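Local coordinates for YcaO (Methanopyrus kandleri, PDB 6CIB), which probably catalyses ATP- and magnesium-dependent thioamidation of a ribosomal peptide backbone, as a member of the YcaO family, at residues Arg94-Asp99 against Arg111-Gly116; Ser172-Phe177 against Leu208-Val213; Arg227-Val232 against Pro277-Pro282. All blocks are in the same frame, centred on the assembly; numbering follows the deposited sequence.

Interaction 1: residues Arg94-Asp99 against Arg111-Gly116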
loop_
_atom_site.group_PDB
_atom_site.type_symbol
_atom_site.label_atom_id
_atom_site.label_comp_id
_atom_site.label_asym_id
_atom_site.label_seq_id
_atom_site.Cartn_x
_atom_site.Cartn_y
_atom_site.Cartn_z
ATOM N N ARG A 94 13.860 24.948 5.054
ATOM C CA ARG A 94 15.217 24.672 5.518
ATOM C C ARG A 94 15.528 25.132 6.935
ATOM O O ARG A 94 16.297 24.473 7.643
ATOM C CB ARG A 94 16.254 25.167 4.515
ATOM C CG ARG A 94 16.527 24.118 3.460
ATOM C CD ARG A 94 17.452 24.602 2.365
ATOM N NE ARG A 94 17.567 23.578 1.326
ATOM C CZ ARG A 94 16.732 23.451 0.298
ATOM N NH1 ARG A 94 15.719 24.296 0.152
ATOM N NH2 ARG A 94 16.913 22.485 -0.593
ATOM N N GLY A 95 14.926 26.242 7.347
ATOM C CA GLY A 95 15.043 26.707 8.725
ATOM C C GLY A 95 13.687 26.684 9.404
ATOM O O GLY A 95 13.150 27.749 9.713
ATOM N N PRO A 96 13.122 25.477 9.642
ATOM C CA PRO A 96 11.748 25.462 10.132
ATOM C C PRO A 96 11.628 25.734 11.636
ATOM O O PRO A 96 12.512 25.365 12.421
ATOM C CB PRO A 96 11.274 24.049 9.793
ATOM C CG PRO A 96 12.508 23.215 9.796
ATOM C CD PRO A 96 13.697 24.115 9.605
ATOM N N GLU A 97 10.531 26.388 12.005
ATOM C CA GLU A 97 10.181 26.642 13.394
ATOM C C GLU A 97 8.962 25.784 13.736
ATOM O O GLU A 97 7.917 25.883 13.079
ATOM C CB GLU A 97 9.893 28.138 13.606
ATOM C CG GLU A 97 10.061 28.641 15.039
ATOM C CD GLU A 97 11.517 28.815 15.461
ATOM O OE1 GLU A 97 12.300 29.452 14.718
ATOM O OE2 GLU A 97 11.878 28.324 16.553
ATOM N N GLY A 98 9.122 24.927 14.744
ATOM C CA GLY A 98 8.055 24.047 15.222
ATOM C C GLY A 98 8.548 22.655 15.568
ATOM O O GLY A 98 9.760 22.402 15.592
ATOM N N ASP A 99 7.602 21.754 15.840
ATOM C CA ASP A 99 7.901 20.343 16.111
ATOM C C ASP A 99 8.511 19.660 14.884
ATOM O O ASP A 99 8.168 19.989 13.747
ATOM C CB ASP A 99 6.639 19.590 16.546
ATOM C CG ASP A 99 6.102 20.048 17.898
ATOM O OD1 ASP A 99 6.883 20.140 18.872
ATOM O OD2 ASP A 99 4.882 20.291 17.995
ATOM N N ARG A 111 18.455 18.517 6.762
ATOM C CA ARG A 111 18.477 19.918 6.342
ATOM C C ARG A 111 17.194 20.368 5.634
ATOM O O ARG A 111 16.821 21.550 5.706
ATOM C CB ARG A 111 19.699 20.173 5.449
ATOM C CG ARG A 111 20.159 21.620 5.421
ATOM C CD ARG A 111 20.898 21.933 4.132
ATOM N NE ARG A 111 20.917 23.373 3.875
ATOM C CZ ARG A 111 20.950 23.941 2.671
ATOM N NH1 ARG A 111 20.959 23.205 1.557
ATOM N NH2 ARG A 111 20.955 25.263 2.582
ATOM N N GLU A 112 16.540 19.427 4.950
ATOM C CA GLU A 112 15.319 19.686 4.181
ATOM C C GLU A 112 14.105 19.067 4.865
ATOM O O GLU A 112 14.112 17.885 5.207
ATOM C CB GLU A 112 15.439 19.126 2.761
ATOM C CG GLU A 112 16.314 19.932 1.811
ATOM C CD GLU A 112 17.801 19.732 2.038
ATOM O OE1 GLU A 112 18.238 18.578 2.251
ATOM O OE2 GLU A 112 18.538 20.740 2.000
ATOM N N TRP A 113 13.066 19.877 5.039
ATOM C CA TRP A 113 11.852 19.473 5.736
ATOM C C TRP A 113 10.627 19.829 4.918
ATOM O O TRP A 113 10.677 20.730 4.077
ATOM C CB TRP A 113 11.744 20.171 7.096
ATOM C CG TRP A 113 12.911 19.944 8.000
ATOM C CD1 TRP A 113 14.081 20.650 8.019
ATOM C CD2 TRP A 113 13.028 18.945 9.017
ATOM N NE1 TRP A 113 14.918 20.152 8.982
ATOM C CE2 TRP A 113 14.302 19.106 9.614
ATOM C CE3 TRP A 113 12.184 17.924 9.484
ATOM C CZ2 TRP A 113 14.753 18.287 10.658
ATOM C CZ3 TRP A 113 12.632 17.111 10.522
ATOM C CH2 TRP A 113 13.906 17.300 11.099
ATOM N N VAL A 114 9.539 19.102 5.173
ATOM C CA VAL A 114 8.200 19.457 4.693
ATOM C C VAL A 114 7.227 19.459 5.878
ATOM O O VAL A 114 7.247 18.551 6.717
ATOM C CB VAL A 114 7.683 18.504 3.580
ATOM C CG1 VAL A 114 6.458 19.091 2.897
ATOM C CG2 VAL A 114 8.753 18.236 2.530
ATOM N N GLU A 115 6.382 20.486 5.938
ATOM C CA GLU A 115 5.386 20.627 6.993
ATOM C C GLU A 115 4.233 19.634 6.820
ATOM O O GLU A 115 3.545 19.637 5.794
ATOM C CB GLU A 115 4.849 22.058 7.017
ATOM C CG GLU A 115 4.153 22.457 8.314
ATOM C CD GLU A 115 3.336 23.728 8.163
ATOM O OE1 GLU A 115 3.795 24.660 7.470
ATOM O OE2 GLU A 115 2.228 23.799 8.732
ATOM N N GLY A 116 4.053 18.775 7.822
ATOM C CA GLY A 116 2.905 17.882 7.889
ATOM C C GLY A 116 1.944 18.268 8.999
ATOM O O GLY A 116 2.108 19.308 9.644
#
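Arg94 passes slantwise over Arg111, and its NE meets the carboxylate of Glu112. Its CB starts near the backbone of Arg111, and CG comes closer, 3.4 Å from Arg111 O. The chain is then extended (chi2 175°, chi3 -175°). This carries Arg94 CD over the middle of the Arg111 guanidinium, 3.6 Å from Arg111 CZ. Arg94 NE gives a salt-bridged hydrogen bond of 3.1 Å to Glu112 OE2. The bond is bent, 135° at the hydrogen. It uses the anti lone pair of OE2, and the oxygen is tilted out of the guanidinium plane. At the tip, Arg94 NH1 turns to a different acid, Glu89, while NH2 lies 3.6 Å from Glu112 CG. Arg111 NH1 reaches the same oxygen, Glu112 OE2, at 3.5 Å. One carboxylate oxygen thus serves two arginines, and its charge probably offsets theirs.

Further along, Pro96 sets its CG over the face of the Trp113 five-membered ring, 3.9 Å from the centroid. This is a CH-pi contact. Tyr126 touches both Pro96 and Trp113.

The contact lies at the surface. It ties the loop that follows helix 68-85 to the start of strand 113-118, which pairs antiparallel with strand 124-128 in a five-stranded sheet.

Interaction 2: residues Ser172-Phe177 against Leu208-Val213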
loop_
_atom_site.group_PDB
_atom_site.type_symbol
_atom_site.label_atom_id
_atom_site.label_comp_id
_atom_site.label_asym_id
_atom_site.label_seq_id
_atom_site.Cartn_x
_atom_site.Cartn_y
_atom_site.Cartn_z
ATOM N N SER A 172 5.975 -6.651 7.994
ATOM C CA SER A 172 7.287 -6.462 8.629
ATOM C C SER A 172 7.452 -7.260 9.929
ATOM O O SER A 172 8.513 -7.818 10.177
ATOM C CB SER A 172 7.548 -4.988 8.887
ATOM O OG SER A 172 7.674 -4.283 7.672
ATOM N N ILE A 173 6.390 -7.312 10.729
ATOM C CA ILE A 173 6.339 -8.123 11.950
ATOM C C ILE A 173 6.492 -9.624 11.665
ATOM O O ILE A 173 7.288 -10.297 12.319
ATOM C CB ILE A 173 5.089 -7.745 12.810
ATOM C CG1 ILE A 173 5.508 -6.830 13.958
ATOM C CG2 ILE A 173 4.356 -8.943 13.394
ATOM C CD1 ILE A 173 5.965 -5.458 13.520
ATOM N N VAL A 174 5.752 -10.114 10.671
ATOM C CA VAL A 174 5.821 -11.508 10.225
ATOM C C VAL A 174 7.233 -11.888 9.752
ATOM O O VAL A 174 7.745 -12.926 10.149
ATOM C CB VAL A 174 4.723 -11.813 9.162
ATOM C CG1 VAL A 174 4.922 -13.177 8.498
ATOM C CG2 VAL A 174 3.340 -11.751 9.802
ATOM N N GLU A 175 7.863 -11.037 8.942
ATOM C CA GLU A 175 9.223 -11.294 8.443
ATOM C C GLU A 175 10.322 -11.145 9.510
ATOM O O GLU A 175 11.263 -11.938 9.537
ATOM C CB GLU A 175 9.559 -10.417 7.222
ATOM C CG GLU A 175 8.632 -10.557 6.013
ATOM C CD GLU A 175 8.668 -11.909 5.312
ATOM O OE1 GLU A 175 9.534 -12.755 5.605
ATOM O OE2 GLU A 175 7.804 -12.129 4.438
ATOM N N TYR A 176 10.204 -10.135 10.372
ATOM C CA TYR A 176 11.196 -9.887 11.431
ATOM C C TYR A 176 11.294 -11.060 12.417
ATOM O O TYR A 176 12.394 -11.514 12.722
ATOM C CB TYR A 176 10.877 -8.588 12.179
ATOM C CG TYR A 176 11.970 -8.094 13.105
ATOM C CD1 TYR A 176 13.026 -7.312 12.618
ATOM C CD2 TYR A 176 11.937 -8.383 14.473
ATOM C CE1 TYR A 176 14.026 -6.847 13.467
ATOM C CE2 TYR A 176 12.933 -7.923 15.332
ATOM C CZ TYR A 176 13.972 -7.156 14.824
ATOM O OH TYR A 176 14.955 -6.698 15.668
ATOM N N PHE A 177 10.141 -11.541 12.889
ATOM C CA PHE A 177 10.063 -12.634 13.857
ATOM C C PHE A 177 9.885 -13.998 13.207
ATOM O O PHE A 177 9.856 -15.008 13.911
ATOM C CB PHE A 177 8.901 -12.412 14.828
ATOM C CG PHE A 177 9.077 -11.231 15.732
ATOM C CD1 PHE A 177 10.032 -11.247 16.758
ATOM C CD2 PHE A 177 8.277 -10.097 15.573
ATOM C CE1 PHE A 177 10.184 -10.149 17.601
ATOM C CE2 PHE A 177 8.429 -8.997 16.413
ATOM C CZ PHE A 177 9.382 -9.024 17.426
ATOM N N LEU A 208 -4.178 -14.832 7.374
ATOM C CA LEU A 208 -4.503 -13.680 8.204
ATOM C C LEU A 208 -3.271 -13.291 9.026
ATOM O O LEU A 208 -2.854 -14.023 9.924
ATOM C CB LEU A 208 -5.722 -13.943 9.101
ATOM C CG LEU A 208 -6.282 -12.718 9.846
ATOM C CD1 LEU A 208 -7.021 -11.752 8.924
ATOM C CD2 LEU A 208 -7.182 -13.144 10.995
ATOM N N LEU A 209 -2.683 -12.144 8.693
ATOM C CA LEU A 209 -1.499 -11.637 9.391
ATOM C C LEU A 209 -1.892 -11.078 10.748
ATOM O O LEU A 209 -3.021 -10.596 10.905
ATOM C CB LEU A 209 -0.797 -10.557 8.562
ATOM C CG LEU A 209 0.217 -11.010 7.503
ATOM C CD1 LEU A 209 -0.462 -11.589 6.285
ATOM C CD2 LEU A 209 1.091 -9.854 7.069
ATOM N N PRO A 210 -0.979 -11.156 11.744
ATOM C CA PRO A 210 -1.247 -10.459 13.003
ATOM C C PRO A 210 -1.243 -8.944 12.775
ATOM O O PRO A 210 -0.240 -8.379 12.327
ATOM C CB PRO A 210 -0.078 -10.888 13.897
ATOM C CG PRO A 210 1.013 -11.263 12.945
ATOM C CD PRO A 210 0.281 -11.919 11.808
ATOM N N SER A 211 -2.376 -8.309 13.041
ATOM C CA SER A 211 -2.493 -6.862 12.947
ATOM C C SER A 211 -2.247 -6.229 14.311
ATOM O O SER A 211 -2.817 -6.661 15.317
ATOM C CB SER A 211 -3.876 -6.483 12.425
ATOM O OG SER A 211 -4.076 -5.078 12.457
ATOM N N ARG A 212 -1.413 -5.194 14.330
ATOM C CA ARG A 212 -1.149 -4.431 15.551
ATOM C C ARG A 212 -2.137 -3.280 15.747
ATOM O O ARG A 212 -2.017 -2.527 16.706
ATOM C CB ARG A 212 0.285 -3.903 15.559
ATOM C CG ARG A 212 1.348 -4.983 15.656
ATOM C CD ARG A 212 2.653 -4.432 15.123
ATOM N NE ARG A 212 3.608 -4.182 16.179
ATOM C CZ ARG A 212 4.704 -3.434 16.081
ATOM N NH1 ARG A 212 5.019 -2.777 14.963
ATOM N NH2 ARG A 212 5.486 -3.333 17.141
ATOM N N VAL A 213 -3.112 -3.156 14.841
ATOM C CA VAL A 213 -4.107 -2.082 14.895
ATOM C C VAL A 213 -5.509 -2.693 14.999
ATOM O O VAL A 213 -5.948 -3.430 14.110
ATOM C CB VAL A 213 -4.015 -1.147 13.658
ATOM C CG1 VAL A 213 -5.024 -0.003 13.753
ATOM C CG2 VAL A 213 -2.596 -0.599 13.482
#
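Val174 and Leu209 bring the two backbones nearest, with CA atoms 7.4 Å apart, so side chains fill the space between them. The motif is a helix packed against the end of an edge strand. The last turns of helix 154-177 lie beside strand 203-209 and the chain that leaves it. That strand is an outer strand of a three-stranded antiparallel sheet.

Val174 sends CG2 across. The methyl is anti to the carbonyl carbon, which puts it between two residues of the other segment. Val174 CG2 meets Pro210 CD at 3.7 Å and Leu209 CG at 3.9 Å. Val174 and the proline ring cross at about a right angle. Ile173 CG2 comes to the same ring, 4.1 Å from Pro210 CG. These two side chains pass each other in opposite directions. Trp292 of helix 290-293 also touches Val174 and Leu209, which extends the apolar cluster. Pro210 O accepts a hydrogen bond from Ser170 OG, one turn earlier on the helix, so a polar contact backs the apolar one.

Arg212 reaches back across Ile173 at a slant. Its chain is bent at chi3 (108°), and this turns a guanidinium face to the isoleucine. The polar end is held from elsewhere: NH1 forms a salt bridge with Asp169, and NH2 is hydrogen-bonded to Asn366 O. Those two partners probably fix how the flat group is turned. Ile173 has an unusual first torsion, -101°. Ile173 CD1 sits 3.1 Å above the guanidinium plane, offset toward the rim, in a tight contact 3.2 Å from Arg212 NH1.

Interaction 3: residues Arg227-Val232 against Pro277-Pro282; sequences RVEEMV and PGKLTP
The backbone oxygen of Leu280 lies against three carbons of Val228. Leu280 O is 3.6 Å from Val228 CG1, and CB and CG2 are almost as close. These are van der Waals contacts. Val228 is the centre of the interface. Its CG1 stands between the backbone N and the carbonyl carbon (chi1 74°), and this directs the methyl to the Lys279 side as well. Lys279 CE lies 3.9 Å from Val228 CG1, with the two side chains passing in opposite directions. Val228 CB faces the Pro282 ring, 4.4 Å from Pro282 CD. With an alanine here both methyls are gone, which is likely to open a gap between the loop and Leu280 and to leave Lys279 CE without its apolar neighbour.

Lys279 is extended beyond CG, and its end nears an acid. Glu229 OE2 is 3.7 Å from Lys279 CE but 4.2 Å from Lys279 NZ, too far for a salt bridge. The charges probably attract only weakly. Met231, present as selenomethionine, takes the other end of the contact. Met231 SE lies 3.9 Å from Pro282 CB and also near the backbone of that residue. Leu285 of helix 282-288 touches both Val228 and Met231.

The 227-232 segment is shaped by its own backbone bonds, Glu230 N to Arg227 O and Met231 N to Val228 O. Glu230 OE1 binds Arg260 in a salt bridge.

The segment belongs to the loop that joins antiparallel strands 217-224 and 233-238. It meets the beginning of helix 282-288, where Thr281 is at the N-cap position and makes no side-chain capping bond. Pro282 follows in the first turn, a place that suits proline because no helical N-H bond is lost there.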
loop_
_atom_site.group_PDB
_atom_site.type_symbol
_atom_site.label_atom_id
_atom_site.label_comp_id
_atom_site.label_asym_id
_atom_site.label_seq_id
_atom_site.Cartn_x
_atom_site.Cartn_y
_atom_site.Cartn_z
ATOM N N ARG A 227 7.125 -22.188 -12.275
ATOM C CA ARG A 227 8.104 -21.135 -12.550
ATOM C C ARG A 227 8.273 -20.266 -11.306
ATOM O O ARG A 227 7.282 -19.823 -10.703
ATOM C CB ARG A 227 7.670 -20.276 -13.741
ATOM C CG ARG A 227 7.687 -20.990 -15.089
ATOM C CD ARG A 227 7.064 -20.155 -16.204
ATOM N NE ARG A 227 7.479 -18.746 -16.180
ATOM C CZ ARG A 227 8.637 -18.269 -16.644
ATOM N NH1 ARG A 227 9.546 -19.072 -17.194
ATOM N NH2 ARG A 227 8.887 -16.969 -16.557
ATOM N N VAL A 228 9.531 -20.026 -10.938
ATOM C CA VAL A 228 9.890 -19.347 -9.687
ATOM C C VAL A 228 9.490 -17.852 -9.636
ATOM O O VAL A 228 9.089 -17.351 -8.588
ATOM C CB VAL A 228 11.392 -19.584 -9.333
ATOM C CG1 VAL A 228 12.336 -18.775 -10.225
ATOM C CG2 VAL A 228 11.662 -19.305 -7.865
ATOM N N GLU A 229 9.588 -17.164 -10.771
ATOM C CA GLU A 229 9.218 -15.749 -10.891
ATOM C C GLU A 229 7.713 -15.518 -10.714
ATOM O O GLU A 229 7.286 -14.395 -10.437
ATOM C CB GLU A 229 9.711 -15.143 -12.219
ATOM C CG GLU A 229 9.651 -16.060 -13.435
ATOM C CD GLU A 229 10.790 -17.080 -13.481
ATOM O OE1 GLU A 229 10.484 -18.292 -13.485
ATOM O OE2 GLU A 229 11.982 -16.682 -13.497
ATOM N N GLU A 230 6.939 -16.597 -10.850
ATOM C CA GLU A 230 5.489 -16.594 -10.652
ATOM C C GLU A 230 5.068 -16.953 -9.225
ATOM O O GLU A 230 3.874 -17.113 -8.933
ATOM C CB GLU A 230 4.819 -17.488 -11.695
ATOM C CG GLU A 230 5.030 -16.936 -13.097
ATOM C CD GLU A 230 4.005 -17.398 -14.102
ATOM O OE1 GLU A 230 4.140 -16.994 -15.272
ATOM O OE2 GLU A 230 3.080 -18.151 -13.738
HETATM N N MSE A 231 6.060 -17.067 -8.342
HETATM C CA MSE A 231 5.822 -17.244 -6.912
HETATM C C MSE A 231 5.929 -15.874 -6.318
HETATM O O MSE A 231 7.024 -15.379 -6.031
HETATM C CB MSE A 231 6.784 -18.248 -6.280
HETATM C CG MSE A 231 6.324 -19.643 -6.675
HETATM SE SE MSE A 231 7.573 -20.975 -5.935
HETATM C CE MSE A 231 7.078 -20.829 -4.040
ATOM N N VAL A 232 4.766 -15.248 -6.166
ATOM C CA VAL A 232 4.660 -13.861 -5.753
ATOM C C VAL A 232 3.827 -13.787 -4.476
ATOM O O VAL A 232 3.227 -14.786 -4.042
ATOM C CB VAL A 232 4.049 -12.957 -6.867
ATOM C CG1 VAL A 232 4.964 -12.870 -8.092
ATOM C CG2 VAL A 232 2.640 -13.410 -7.263
ATOM N N PRO A 277 21.412 -14.552 -5.421
ATOM C CA PRO A 277 22.057 -13.997 -6.616
ATOM C C PRO A 277 21.838 -14.865 -7.872
ATOM O O PRO A 277 21.486 -14.330 -8.934
ATOM C CB PRO A 277 23.538 -13.951 -6.222
ATOM C CG PRO A 277 23.517 -13.853 -4.731
ATOM C CD PRO A 277 22.362 -14.712 -4.306
ATOM N N GLY A 278 22.056 -16.179 -7.741
ATOM C CA GLY A 278 21.739 -17.157 -8.783
ATOM C C GLY A 278 20.295 -17.616 -8.673
ATOM O O GLY A 278 19.681 -17.508 -7.599
ATOM N N LYS A 279 19.763 -18.135 -9.783
ATOM C CA LYS A 279 18.349 -18.494 -9.894
ATOM C C LYS A 279 17.927 -19.609 -8.942
ATOM O O LYS A 279 18.471 -20.717 -8.947
ATOM C CB LYS A 279 17.975 -18.851 -11.334
ATOM C CG LYS A 279 16.488 -18.734 -11.618
ATOM C CD LYS A 279 16.100 -19.584 -12.807
ATOM C CE LYS A 279 14.716 -19.227 -13.304
ATOM N NZ LYS A 279 14.450 -19.928 -14.585
ATOM N N LEU A 280 16.926 -19.289 -8.139
ATOM C CA LEU A 280 16.383 -20.199 -7.166
ATOM C C LEU A 280 15.431 -21.200 -7.820
ATOM O O LEU A 280 14.851 -20.946 -8.889
ATOM C CB LEU A 280 15.667 -19.380 -6.098
ATOM C CG LEU A 280 15.873 -19.557 -4.594
ATOM C CD1 LEU A 280 17.220 -20.139 -4.198
ATOM C CD2 LEU A 280 15.673 -18.192 -3.952
ATOM N N THR A 281 15.286 -22.346 -7.170
ATOM C CA THR A 281 14.307 -23.342 -7.559
ATOM C C THR A 281 12.986 -23.073 -6.788
ATOM O O THR A 281 13.036 -22.516 -5.678
ATOM C CB THR A 281 14.915 -24.751 -7.326
ATOM O OG1 THR A 281 14.651 -25.593 -8.445
ATOM C CG2 THR A 281 14.442 -25.384 -6.064
ATOM N N PRO A 282 11.812 -23.448 -7.367
ATOM C CA PRO A 282 10.546 -23.265 -6.631
ATOM C C PRO A 282 10.532 -23.921 -5.247
ATOM O O PRO A 282 10.047 -23.307 -4.286
ATOM C CB PRO A 282 9.498 -23.912 -7.546
ATOM C CG PRO A 282 10.087 -23.819 -8.915
ATOM C CD PRO A 282 11.571 -23.947 -8.741
#

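In the fold
The three contacts follow one another along the chain and do not touch. Interactions 2 and 3 are the closest pair, with centres 24 Å apart and nearest atoms about 10 Å apart. They meet different parts of one three-stranded sheet: interaction 2 its edge strand 203-209, interaction 3 the loop between the other two strands. Interaction 1 belongs to the five-stranded sheet, its centre 32 Å from interaction 2 and 44 Å from interaction 3. None lies at the nucleotide site, but two are linked to it. Helix 154-177 carries Glu156 and Gln160, which bind ADP. Strand 148-150, in the sheet of interaction 1, supplies Leu148 to magnesium and Ala150 to ADP.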